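Long-range contact in cellulose hydrolase (Bacillus licheniformis, PDB 4YZT), which hydrolyses internal beta-1,4-glucosidic bonds of cellulose as a tri-modular family 5 endoglucanase: residues 60-64 against 103-109. Residues are numbered along the deposited sequence; the frame is centred on the assembly and turned at random. Where two conformers were deposited one is given.
Sequences FDDIR and WALEREF
R107 takes hold of D61 side-on: its NE donates to D61 OD1 at 2.7 Å, and its NH2 to D61 OD2 at 3.1 Å. The two flat groups are not coplanar, lying 56° apart, and NE meets OD1 from above the carboxylate plane. A bend at chi2 helps carry the R107 guanidinium across to D61, while NH1 turns back to W103 O, 2.9 Å away and nearly straight at 166°. Arginine suits this place because its nitrogens can serve D61, the backbone of W103 and also E57 together; a leucine here would probably leave the D61 carboxylate without its charged mate and W103 O without this donor.

Beneath this polar layer the packing is tight and mostly apolar. The F60 ring lies with one face over A104, whose small methyl group, 3.9 Å from F60 CE1, lets the helices come close. F109 also reaches I63 CG2, and CZ lies 3.5 Å from R64 N; a flat ring suits the place because its edge can lie against the backbone of helix 57-66.

The outer side is looser. R64, with CG anti to the backbone N (chi1 -171°), reaches, with a bend at chi3, over the turn 105-108 and lays one guanidinium face on R107, with NH1 3.4 Å from R107 CG, but makes no hydrogen bond to R107 O. A long, exposed arginine can span this surface without burying its charge.

Helices 57-66 and 91-105 thus pack side by side outside the barrel, A104 resting on strands 70-73 and 110-114 and F109 leading into 110-114, as neighbouring beta-alpha units do in the TIM barrel of family 5 glycoside hydrolases.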
ATOM      1  N   PHE A  60     -10.124  -9.376 -12.882  1.00 12.38           N
ATOM      2  CA  PHE A  60      -9.401 -10.564 -12.430  1.00 14.36           C
ATOM      3  C   PHE A  60      -8.481 -11.117 -13.517  1.00 16.59           C
ATOM      4  O   PHE A  60      -7.412 -11.656 -13.220  1.00 15.72           O
ATOM      5  CB  PHE A  60     -10.382 -11.625 -11.929  1.00 16.48           C
ATOM      6  CG  PHE A  60     -11.029 -11.245 -10.624  1.00 14.43           C
ATOM      7  CD1 PHE A  60     -10.316 -11.338  -9.445  1.00 13.09           C
ATOM      8  CD2 PHE A  60     -12.326 -10.729 -10.589  1.00 15.82           C
ATOM      9  CE1 PHE A  60     -10.872 -10.948  -8.226  1.00 15.06           C
ATOM     10  CE2 PHE A  60     -12.900 -10.343  -9.367  1.00 16.37           C
ATOM     11  CZ  PHE A  60     -12.173 -10.459  -8.188  1.00 13.98           C
ATOM     12  N   ASP A  61      -8.882 -10.957 -14.772  1.00 17.44           N
ATOM     13  CA  ASP A  61      -8.005 -11.310 -15.879  1.00 18.09           C
ATOM     14  C   ASP A  61      -6.776 -10.402 -15.892  1.00 17.52           C
ATOM     15  O   ASP A  61      -5.678 -10.847 -16.217  1.00 17.21           O
ATOM     16  CB  ASP A  61      -8.757 -11.223 -17.199  1.00 19.83           C
ATOM     17  CG  ASP A  61      -9.783 -12.324 -17.348  1.00 21.59           C
ATOM     18  OD1 ASP A  61      -9.466 -13.512 -17.081  1.00 23.01           O
ATOM     19  OD2 ASP A  61     -10.914 -11.989 -17.720  1.00 23.63           O
ATOM     20  N   ASP A  62      -6.974  -9.133 -15.536  1.00 16.68           N
ATOM     21  CA  ASP A  62      -5.895  -8.157 -15.516  1.00 15.19           C
ATOM     22  C   ASP A  62      -4.902  -8.495 -14.406  1.00 13.95           C
ATOM     23  O   ASP A  62      -3.689  -8.359 -14.574  1.00 13.45           O
ATOM     24  CB  ASP A  62      -6.447  -6.730 -15.324  1.00 16.93           C
ATOM     25  CG  ASP A  62      -7.185  -6.200 -16.560  1.00 18.68           C
ATOM     26  OD1 ASP A  62      -6.965  -6.722 -17.666  1.00 20.83           O
ATOM     27  OD2 ASP A  62      -7.991  -5.246 -16.422  1.00 19.83           O
ATOM     28  N   ILE A  63      -5.415  -8.951 -13.269  1.00 13.75           N
ATOM     29  CA  ILE A  63      -4.539  -9.289 -12.151  1.00 12.10           C
ATOM     30  C   ILE A  63      -3.789 -10.579 -12.469  1.00 12.97           C
ATOM     31  O   ILE A  63      -2.624 -10.753 -12.099  1.00 12.65           O
ATOM     32  CB  ILE A  63      -5.332  -9.429 -10.854  1.00 10.23           C
ATOM     33  CG1 ILE A  63      -6.013  -8.091 -10.543  1.00 12.41           C
ATOM     34  CG2 ILE A  63      -4.411  -9.801  -9.703  1.00  9.73           C
ATOM     35  CD1 ILE A  63      -5.024  -6.927 -10.352  1.00 12.41           C
ATOM     36  N   ARG A  64      -4.456 -11.480 -13.171  1.00 11.69           N
ATOM     37  CA  ARG A  64      -3.783 -12.680 -13.652  1.00 13.38           C
ATOM     38  C   ARG A  64      -2.657 -12.317 -14.625  1.00 14.01           C
ATOM     39  O   ARG A  64      -1.543 -12.850 -14.532  1.00 12.91           O
ATOM     40  CB  ARG A  64      -4.792 -13.617 -14.316  1.00 17.63           C
ATOM     41  CG  ARG A  64      -4.262 -14.986 -14.672  1.00 18.88           C
ATOM     42  CD  ARG A  64      -5.257 -15.634 -15.613  1.00 22.62           C
ATOM     43  NE  ARG A  64      -5.487 -17.031 -15.312  1.00 22.29           N
ATOM     44  CZ  ARG A  64      -6.519 -17.734 -15.765  1.00 21.26           C
ATOM     45  NH1 ARG A  64      -7.439 -17.173 -16.559  1.00 17.60           N
ATOM     46  NH2 ARG A  64      -6.626 -19.009 -15.423  1.00 19.96           N
ATOM     47  N   TRP A 103     -15.294 -15.950  -9.880  1.00 13.27           N
ATOM     48  CA  TRP A 103     -14.456 -15.328 -10.905  1.00 15.12           C
ATOM     49  C   TRP A 103     -12.969 -15.471 -10.593  1.00 13.69           C
ATOM     50  O   TRP A 103     -12.161 -15.795 -11.481  1.00 14.54           O
ATOM     51  CB  TRP A 103     -14.822 -13.843 -11.068  1.00 14.69           C
ATOM     52  CG  TRP A 103     -16.080 -13.614 -11.851  1.00 15.57           C
ATOM     53  CD1 TRP A 103     -16.722 -14.506 -12.672  1.00 16.72           C
ATOM     54  CD2 TRP A 103     -16.857 -12.408 -11.886  1.00 15.80           C
ATOM     55  NE1 TRP A 103     -17.844 -13.922 -13.225  1.00 17.84           N
ATOM     56  CE2 TRP A 103     -17.954 -12.639 -12.746  1.00 19.21           C
ATOM     57  CE3 TRP A 103     -16.731 -11.162 -11.272  1.00 16.02           C
ATOM     58  CZ2 TRP A 103     -18.917 -11.661 -13.005  1.00 18.58           C
ATOM     59  CZ3 TRP A 103     -17.680 -10.198 -11.528  1.00 17.32           C
ATOM     60  CH2 TRP A 103     -18.759 -10.449 -12.386  1.00 14.64           C
ATOM     61  N   ALA A 104     -12.603 -15.239  -9.333  1.00 12.43           N
ATOM     62  CA  ALA A 104     -11.210 -15.344  -8.933  1.00 12.33           C
ATOM     63  C   ALA A 104     -10.781 -16.808  -8.976  1.00 13.55           C
ATOM     64  O   ALA A 104      -9.717 -17.145  -9.506  1.00 14.04           O
ATOM     65  CB  ALA A 104     -11.005 -14.755  -7.535  1.00 13.34           C
ATOM     66  N   LEU A 105     -11.613 -17.687  -8.419  1.00 12.19           N
ATOM     67  CA  LEU A 105     -11.234 -19.097  -8.359  1.00 14.05           C
ATOM     68  C   LEU A 105     -11.090 -19.703  -9.748  1.00 14.90           C
ATOM     69  O   LEU A 105     -10.226 -20.559  -9.984  1.00 13.56           O
ATOM     70  CB  LEU A 105     -12.258 -19.901  -7.558  1.00 14.18           C
ATOM     71  CG  LEU A 105     -12.236 -19.693  -6.050  1.00 14.66           C
ATOM     72  CD1 LEU A 105     -13.468 -20.359  -5.438  1.00 14.53           C
ATOM     73  CD2 LEU A 105     -10.963 -20.284  -5.465  1.00 13.21           C
ATOM     74  N   GLU A 106     -11.927 -19.280 -10.684  1.00 13.72           N
ATOM     75  CA  GLU A 106     -11.879 -19.846 -12.022  0.61 15.45           C
ATOM     76  C   GLU A 106     -10.628 -19.398 -12.779  1.00 16.47           C
ATOM     77  O   GLU A 106     -10.287 -19.958 -13.819  1.00 16.58           O
ATOM     78  CB  GLU A 106     -13.149 -19.483 -12.791  0.61 17.71           C
ATOM     79  CG  GLU A 106     -14.369 -20.188 -12.224  0.61 18.66           C
ATOM     80  CD  GLU A 106     -15.678 -19.648 -12.747  0.61 21.44           C
ATOM     81  OE1 GLU A 106     -15.655 -18.747 -13.615  0.61 22.79           O
ATOM     82  OE2 GLU A 106     -16.731 -20.142 -12.293  0.61 21.25           O
ATOM     83  N   ARG A 107      -9.938 -18.394 -12.250  1.00 13.84           N
ATOM     84  CA  ARG A 107      -8.665 -17.949 -12.819  1.00 16.28           C
ATOM     85  C   ARG A 107      -7.488 -18.609 -12.103  1.00 15.06           C
ATOM     86  O   ARG A 107      -6.340 -18.191 -12.254  1.00 15.53           O
ATOM     87  CB  ARG A 107      -8.562 -16.422 -12.767  1.00 15.32           C
ATOM     88  CG  ARG A 107      -9.238 -15.816 -13.975  1.00 19.02           C
ATOM     89  CD  ARG A 107     -10.125 -14.655 -13.666  1.00 20.77           C
ATOM     90  NE  ARG A 107     -10.822 -14.241 -14.880  1.00 20.88           N
ATOM     91  CZ  ARG A 107     -12.120 -14.422 -15.099  1.00 19.37           C
ATOM     92  NH1 ARG A 107     -12.886 -14.993 -14.167  1.00 14.32           N
ATOM     93  NH2 ARG A 107     -12.653 -14.019 -16.244  1.00 16.68           N
ATOM     94  N   GLU A 108      -7.811 -19.656 -11.344  1.00 16.31           N
ATOM     95  CA  GLU A 108      -6.848 -20.492 -10.629  1.00 19.29           C
ATOM     96  C   GLU A 108      -6.097 -19.775  -9.513  1.00 18.58           C
ATOM     97  O   GLU A 108      -5.115 -20.306  -8.995  1.00 12.45           O
ATOM     98  CB  GLU A 108      -5.843 -21.103 -11.608  1.00 21.17           C
ATOM     99  CG  GLU A 108      -6.495 -21.883 -12.710  1.00 27.10           C
ATOM    100  CD  GLU A 108      -6.551 -23.355 -12.384  1.00 37.23           C
ATOM    101  OE1 GLU A 108      -7.080 -23.708 -11.312  1.00 39.05           O
ATOM    102  OE2 GLU A 108      -6.036 -24.148 -13.205  1.00 43.02           O
ATOM    103  N   PHE A 109      -6.549 -18.579  -9.134  1.00 14.12           N
ATOM    104  CA  PHE A 109      -6.014 -17.916  -7.940  1.00 11.23           C
ATOM    105  C   PHE A 109      -6.240 -18.736  -6.671  1.00 12.19           C
ATOM    106  O   PHE A 109      -7.249 -19.450  -6.533  1.00 12.86           O
ATOM    107  CB  PHE A 109      -6.672 -16.543  -7.724  1.00 10.76           C
ATOM    108  CG  PHE A 109      -6.295 -15.499  -8.741  1.00 12.14           C
ATOM    109  CD1 PHE A 109      -4.974 -15.081  -8.880  1.00 14.22           C
ATOM    110  CD2 PHE A 109      -7.265 -14.885  -9.516  1.00 11.84           C
ATOM    111  CE1 PHE A 109      -4.631 -14.094  -9.807  1.00 16.22           C
ATOM    112  CE2 PHE A 109      -6.928 -13.903 -10.438  1.00 15.93           C
ATOM    113  CZ  PHE A 109      -5.609 -13.509 -10.591  1.00 14.37           C
TER